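PDB 3GDE: DNA ligase from Archaeoglobus fulgidus, which probably seals nicks in double-stranded DNA during replication, recombination and repair, as an ATP-dependent ligase. Local coordinates for residues L430-G435 and F449-L454. Sequence-based numbering, arbitrary orientation.
Sequences LVVVGG and FELACL
Leu-430, Ala-452 and Glu-450 bury more surface than the other residues of this antiparallel strand pairing. Ala-452 faces Val-431 as a hydrogen-bonded pair: Val-431 N reaches Ala-452 O at 2.8 Å, and Ala-452 N returns the bond to Val-431 O at 2.9 Å. The methyl of Ala-452 meets Val-433 CG1 at 3.7 Å. Leu-430 leans across the neighbouring strand. Its CG, beside the backbone N and anti to the carbonyl carbon (chi1 -58°), stands between the side chains of Leu-451 and Cys-453. The two methyls meet different residues: CD1 lies against CB and CD1 of Leu-451, whose side chain Leu-430 crosses at about a right angle, and CD2 meets Cys-453 CB at 3.9 Å.

Past Val-432 the register slips by one residue, a beta bulge in which Val-433 and Gly-434 together face Glu-450. Glu-450 bonds to each of them: its O accepts from Val-433 N at 3.0 Å, while its N donates to Gly-434 O at 2.9 Å from well above that carbonyl plane. The aliphatic part of Glu-450 lies over the Gly-434 backbone, CB 3.7 Å from Gly-434 N, and Val-433 CG2 packs on the same CB. Beyond this the carboxylate leads away, OE2 forming a salt bridge with Lys-463 on strand 461-467.

On the face of Val-432 and Leu-451, Val-432 CG1 touches Phe-449 CD2 at 4.0 Å; helix 473-483 and Phe-503 cover this side. Strands 428-437 and 446-454 thus form a bulged antiparallel beta hairpin, as in the small barrel of the OB-fold domain of ATP-dependent DNA ligases.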
loop_
_atom_site.group_PDB
_atom_site.type_symbol
_atom_site.label_atom_id
_atom_site.label_comp_id
_atom_site.label_asym_id
_atom_site.label_seq_id
_atom_site.Cartn_x
_atom_site.Cartn_y
_atom_site.Cartn_z
ATOM N N LEU A 430 10.394 2.723 -4.224
ATOM C CA LEU A 430 10.207 4.114 -4.567
ATOM C C LEU A 430 9.308 4.233 -5.794
ATOM O O LEU A 430 9.337 3.387 -6.680
ATOM C CB LEU A 430 11.572 4.802 -4.800
ATOM C CG LEU A 430 12.572 4.773 -3.625
ATOM C CD1 LEU A 430 14.007 5.101 -4.069
ATOM C CD2 LEU A 430 12.133 5.686 -2.457
ATOM N N VAL A 431 8.494 5.280 -5.823
ATOM C CA VAL A 431 7.564 5.498 -6.931
ATOM C C VAL A 431 8.330 6.022 -8.148
ATOM O O VAL A 431 9.206 6.867 -8.014
ATOM C CB VAL A 431 6.424 6.503 -6.545
ATOM C CG1 VAL A 431 5.383 6.620 -7.685
ATOM C CG2 VAL A 431 5.748 6.066 -5.261
ATOM N N VAL A 432 7.992 5.510 -9.326
ATOM C CA VAL A 432 8.526 6.050 -10.572
ATOM C C VAL A 432 7.688 7.247 -11.019
ATOM O O VAL A 432 6.567 7.095 -11.526
ATOM C CB VAL A 432 8.566 4.994 -11.678
ATOM C CG1 VAL A 432 9.341 5.535 -12.897
ATOM C CG2 VAL A 432 9.187 3.733 -11.162
ATOM N N VAL A 433 8.228 8.437 -10.802
ATOM C CA VAL A 433 7.512 9.682 -11.099
ATOM C C VAL A 433 7.912 10.308 -12.443
ATOM O O VAL A 433 7.243 11.219 -12.942
ATOM C CB VAL A 433 7.642 10.707 -9.939
ATOM C CG1 VAL A 433 6.957 10.169 -8.681
ATOM C CG2 VAL A 433 9.116 11.071 -9.659
ATOM N N GLY A 434 9.002 9.821 -13.027
ATOM C CA GLY A 434 9.499 10.372 -14.288
ATOM C C GLY A 434 10.521 9.500 -14.988
ATOM O O GLY A 434 10.821 8.388 -14.545
ATOM N N GLY A 435 11.065 10.010 -16.087
ATOM C CA GLY A 435 11.987 9.240 -16.895
ATOM C C GLY A 435 12.675 10.022 -17.996
ATOM O O GLY A 435 12.464 11.222 -18.156
ATOM N N PHE A 449 15.087 6.634 -14.897
ATOM C CA PHE A 449 13.827 6.744 -14.123
ATOM C C PHE A 449 13.969 7.586 -12.862
ATOM O O PHE A 449 14.882 7.383 -12.073
ATOM C CB PHE A 449 13.277 5.354 -13.756
ATOM C CG PHE A 449 13.132 4.431 -14.930
ATOM C CD1 PHE A 449 14.181 3.591 -15.307
ATOM C CD2 PHE A 449 11.956 4.405 -15.676
ATOM C CE1 PHE A 449 14.054 2.731 -16.408
ATOM C CE2 PHE A 449 11.823 3.548 -16.784
ATOM C CZ PHE A 449 12.870 2.713 -17.148
ATOM N N GLU A 450 13.059 8.536 -12.684
ATOM C CA GLU A 450 13.033 9.408 -11.500
ATOM C C GLU A 450 12.269 8.717 -10.382
ATOM O O GLU A 450 11.201 8.136 -10.625
ATOM C CB GLU A 450 12.356 10.737 -11.830
ATOM C CG GLU A 450 13.064 11.551 -12.885
ATOM C CD GLU A 450 14.440 11.999 -12.430
ATOM O OE1 GLU A 450 15.430 11.714 -13.137
ATOM O OE2 GLU A 450 14.531 12.627 -11.354
ATOM N N LEU A 451 12.810 8.788 -9.166
ATOM C CA LEU A 451 12.294 7.995 -8.043
ATOM C C LEU A 451 11.898 8.862 -6.863
ATOM O O LEU A 451 12.602 9.814 -6.516
ATOM C CB LEU A 451 13.322 6.951 -7.587
ATOM C CG LEU A 451 13.937 5.995 -8.616
ATOM C CD1 LEU A 451 15.130 5.289 -7.991
ATOM C CD2 LEU A 451 12.933 4.994 -9.164
ATOM N N ALA A 452 10.772 8.526 -6.239
ATOM C CA ALA A 452 10.250 9.344 -5.151
ATOM C C ALA A 452 9.774 8.512 -3.980
ATOM O O ALA A 452 9.236 7.420 -4.159
ATOM C CB ALA A 452 9.124 10.255 -5.652
ATOM N N CYS A 453 9.996 9.036 -2.781
ATOM C CA CYS A 453 9.440 8.462 -1.570
ATOM C C CYS A 453 8.133 9.198 -1.210
ATOM O O CYS A 453 7.813 10.226 -1.798
ATOM C CB CYS A 453 10.463 8.525 -0.425
ATOM S SG CYS A 453 10.773 10.163 0.255
ATOM N N LEU A 454 7.397 8.668 -0.238
ATOM C CA LEU A 454 6.092 9.187 0.135
ATOM C C LEU A 454 6.092 10.018 1.429
ATOM O O LEU A 454 6.715 9.649 2.423
ATOM C CB LEU A 454 5.102 8.022 0.244
ATOM C CG LEU A 454 3.676 8.327 0.724
ATOM C CD1 LEU A 454 2.809 8.895 -0.411
ATOM C CD2 LEU A 454 3.053 7.065 1.345
#